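Side-chain contact in globin III, extracellular (Lumbricus terrestris, PDB 1X9F), which probably carries oxygen in the blood as a haem-binding globin of the giant extracellular haemoglobin (erythrocruorin) of the earthworm: residues C[90-95]-C[144-149]. Residues are numbered along the deposited sequence; the frame is centred on the assembly and turned at random.
Sequences ALDAAL and LTKISS
Asp92 OD1 lies 2.9 Å from Lys146 NZ, a salt bridge that joins helix 88-103 to the C-terminal part of helix 133-148. The carboxylate meets the ammonium through one oxygen: Asp92 OD2 is further off, 3.7 Å from Lys146 NZ. Bends at chi2, chi3 and chi4, each near +80°, wind the lysine chain into a coil that still advances towards helix 88-103 and sets NZ beside the carboxylate, and the two side chains cross at about a right angle.

Beneath this bridge, the aliphatic root of Lys146 packs on Leu95, with Lys146 CB 3.7 Å from Leu95 CD1 and 3.8 Å from Leu95 CB. The two methyls of Leu95 go to neighbouring residues of the other helix. While CD1 meets the lysine, CD2 reaches Ile147 CG1 at 4.0 Å, and Ile147 CD1 also touches this methyl. With CG1 anti to its carbonyl carbon (chi1 -58°), Ile147 presents its longer branch to the leucine. Ala81 of helix 65-83 also packs on Leu95, whereas Phe113 of helix 110-127 and Leu98 and His102 of helix 88-103 touch Ile147, whose side chain has its nearest atom about 4 Å from the haem.

The short helical segments run at 46°, with axes 9.7 Å apart. In globin nomenclature this is the F-H contact, and Leu144, one turn before Ser148, lines the haem pocket. Ser148 N and OG grip Leu144 O from opposite faces of its carbonyl plane, OG at 2.6 Å. The contact grades from a partly exposed ion pair, probably weakened by solvent, to buried aliphatic packing beside the haem.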
ATOM      1  N   ALA C  90      -2.133 -33.928  26.598  1.00 23.62           N
ATOM      2  CA  ALA C  90      -0.685 -33.887  26.819  1.00 23.07           C
ATOM      3  C   ALA C  90      -0.298 -32.719  27.718  1.00 22.95           C
ATOM      4  O   ALA C  90       0.609 -32.851  28.544  1.00 24.53           O
ATOM      5  CB  ALA C  90       0.070 -33.827  25.490  1.00 22.21           C
ATOM      6  N   LEU C  91      -0.978 -31.582  27.550  1.00 22.71           N
ATOM      7  CA  LEU C  91      -0.813 -30.442  28.450  1.00 22.61           C
ATOM      8  C   LEU C  91      -1.115 -30.815  29.901  1.00 24.49           C
ATOM      9  O   LEU C  91      -0.364 -30.448  30.807  1.00 23.89           O
ATOM     10  CB  LEU C  91      -1.687 -29.258  28.014  1.00 20.71           C
ATOM     11  CG  LEU C  91      -1.684 -28.010  28.912  1.00 21.81           C
ATOM     12  CD1 LEU C  91      -0.328 -27.331  28.911  1.00 18.16           C
ATOM     13  CD2 LEU C  91      -2.768 -27.026  28.499  1.00 21.48           C
ATOM     14  N   ASP C  92      -2.203 -31.550  30.113  1.00 24.11           N
ATOM     15  CA  ASP C  92      -2.598 -31.932  31.464  1.00 27.62           C
ATOM     16  C   ASP C  92      -1.583 -32.810  32.171  1.00 26.60           C
ATOM     17  O   ASP C  92      -1.301 -32.614  33.356  1.00 26.61           O
ATOM     18  CB  ASP C  92      -3.981 -32.567  31.489  1.00 29.51           C
ATOM     19  CG  ASP C  92      -5.007 -31.640  32.081  1.00 38.13           C
ATOM     20  OD1 ASP C  92      -5.413 -30.677  31.393  1.00 42.30           O
ATOM     21  OD2 ASP C  92      -5.456 -31.776  33.246  1.00 49.29           O
ATOM     22  N   ALA C  93      -1.032 -33.761  31.426  1.00 24.28           N
ATOM     23  CA  ALA C  93       0.027 -34.615  31.925  1.00 22.40           C
ATOM     24  C   ALA C  93       1.223 -33.763  32.334  1.00 23.43           C
ATOM     25  O   ALA C  93       1.822 -33.992  33.384  1.00 24.46           O
ATOM     26  CB  ALA C  93       0.428 -35.627  30.867  1.00 19.79           C
ATOM     27  N   ALA C  94       1.556 -32.778  31.500  1.00 24.21           N
ATOM     28  CA  ALA C  94       2.699 -31.904  31.738  1.00 23.24           C
ATOM     29  C   ALA C  94       2.483 -30.996  32.945  1.00 23.95           C
ATOM     30  O   ALA C  94       3.376 -30.844  33.783  1.00 23.53           O
ATOM     31  CB  ALA C  94       3.011 -31.082  30.494  1.00 20.63           C
ATOM     32  N   LEU C  95       1.293 -30.403  33.034  1.00 24.23           N
ATOM     33  CA  LEU C  95       0.980 -29.494  34.134  1.00 25.29           C
ATOM     34  C   LEU C  95       0.847 -30.252  35.447  1.00 26.47           C
ATOM     35  O   LEU C  95       1.194 -29.730  36.506  1.00 26.25           O
ATOM     36  CB  LEU C  95      -0.275 -28.669  33.835  1.00 23.15           C
ATOM     37  CG  LEU C  95      -0.189 -27.731  32.622  1.00 24.35           C
ATOM     38  CD1 LEU C  95      -1.491 -26.942  32.460  1.00 21.01           C
ATOM     39  CD2 LEU C  95       0.998 -26.770  32.708  1.00 17.13           C
ATOM     40  N   LEU C 144      -1.374 -21.817  35.397  1.00 26.94           N
ATOM     41  CA  LEU C 144      -1.047 -21.480  36.787  1.00 25.75           C
ATOM     42  C   LEU C 144      -1.911 -22.191  37.813  1.00 25.97           C
ATOM     43  O   LEU C 144      -1.412 -22.606  38.859  1.00 26.87           O
ATOM     44  CB  LEU C 144      -1.161 -19.967  37.001  1.00 23.95           C
ATOM     45  CG  LEU C 144      -0.131 -19.148  36.211  1.00 25.93           C
ATOM     46  CD1 LEU C 144      -0.496 -17.679  36.270  1.00 26.46           C
ATOM     47  CD2 LEU C 144       1.286 -19.371  36.746  1.00 19.81           C
ATOM     48  N   THR C 145      -3.202 -22.324  37.521  1.00 25.34           N
ATOM     49  CA  THR C 145      -4.108 -23.049  38.403  1.00 26.27           C
ATOM     50  C   THR C 145      -3.756 -24.534  38.471  1.00 27.43           C
ATOM     51  O   THR C 145      -3.789 -25.126  39.550  1.00 28.56           O
ATOM     52  CB  THR C 145      -5.569 -22.862  37.957  1.00 27.59           C
ATOM     53  OG1 THR C 145      -5.930 -21.479  38.069  1.00 28.52           O
ATOM     54  CG2 THR C 145      -6.535 -23.548  38.929  1.00 24.19           C
ATOM     55  N   LYS C 146      -3.411 -25.130  37.332  1.00 28.50           N
ATOM     56  CA  LYS C 146      -3.093 -26.557  37.288  1.00 29.06           C
ATOM     57  C   LYS C 146      -1.786 -26.879  38.025  1.00 30.50           C
ATOM     58  O   LYS C 146      -1.726 -27.850  38.780  1.00 33.14           O
ATOM     59  CB  LYS C 146      -3.042 -27.047  35.840  1.00 29.53           C
ATOM     60  CG  LYS C 146      -3.968 -28.225  35.518  1.00 34.82           C
ATOM     61  CD  LYS C 146      -5.435 -27.789  35.293  1.00 45.75           C
ATOM     62  CE  LYS C 146      -5.660 -27.141  33.910  1.00 43.16           C
ATOM     63  NZ  LYS C 146      -5.718 -28.108  32.776  1.00 33.39           N
ATOM     64  N   ILE C 147      -0.751 -26.067  37.811  1.00 31.56           N
ATOM     65  CA  ILE C 147       0.525 -26.252  38.506  1.00 29.59           C
ATOM     66  C   ILE C 147       0.372 -26.063  40.019  1.00 33.05           C
ATOM     67  O   ILE C 147       1.027 -26.754  40.801  1.00 35.16           O
ATOM     68  CB  ILE C 147       1.606 -25.302  37.941  1.00 28.28           C
ATOM     69  CG1 ILE C 147       1.793 -25.552  36.441  1.00 29.06           C
ATOM     70  CG2 ILE C 147       2.940 -25.502  38.659  1.00 21.86           C
ATOM     71  CD1 ILE C 147       2.567 -24.466  35.709  1.00 26.84           C
ATOM     72  N   SER C 148      -0.506 -25.150  40.430  1.00 36.60           N
ATOM     73  CA  SER C 148      -0.636 -24.799  41.850  1.00 39.54           C
ATOM     74  C   SER C 148      -1.761 -25.519  42.615  1.00 41.93           C
ATOM     75  O   SER C 148      -1.954 -25.273  43.807  1.00 43.02           O
ATOM     76  CB  SER C 148      -0.776 -23.282  42.011  1.00 39.25           C
ATOM     77  OG  SER C 148      -1.988 -22.817  41.432  1.00 35.12           O
ATOM     78  N   SER C 149      -2.483 -26.409  41.930  1.00 46.46           N
ATOM     79  CA  SER C 149      -3.617 -27.158  42.514  1.00 49.28           C
ATOM     80  C   SER C 149      -3.246 -28.086  43.682  1.00 51.23           C
ATOM     81  O   SER C 149      -4.057 -28.313  44.586  1.00 52.56           O
ATOM     82  CB  SER C 149      -4.334 -27.970  41.427  1.00 49.23           C
ATOM     83  OG  SER C 149      -3.471 -28.936  40.849  1.00 43.14           O
TER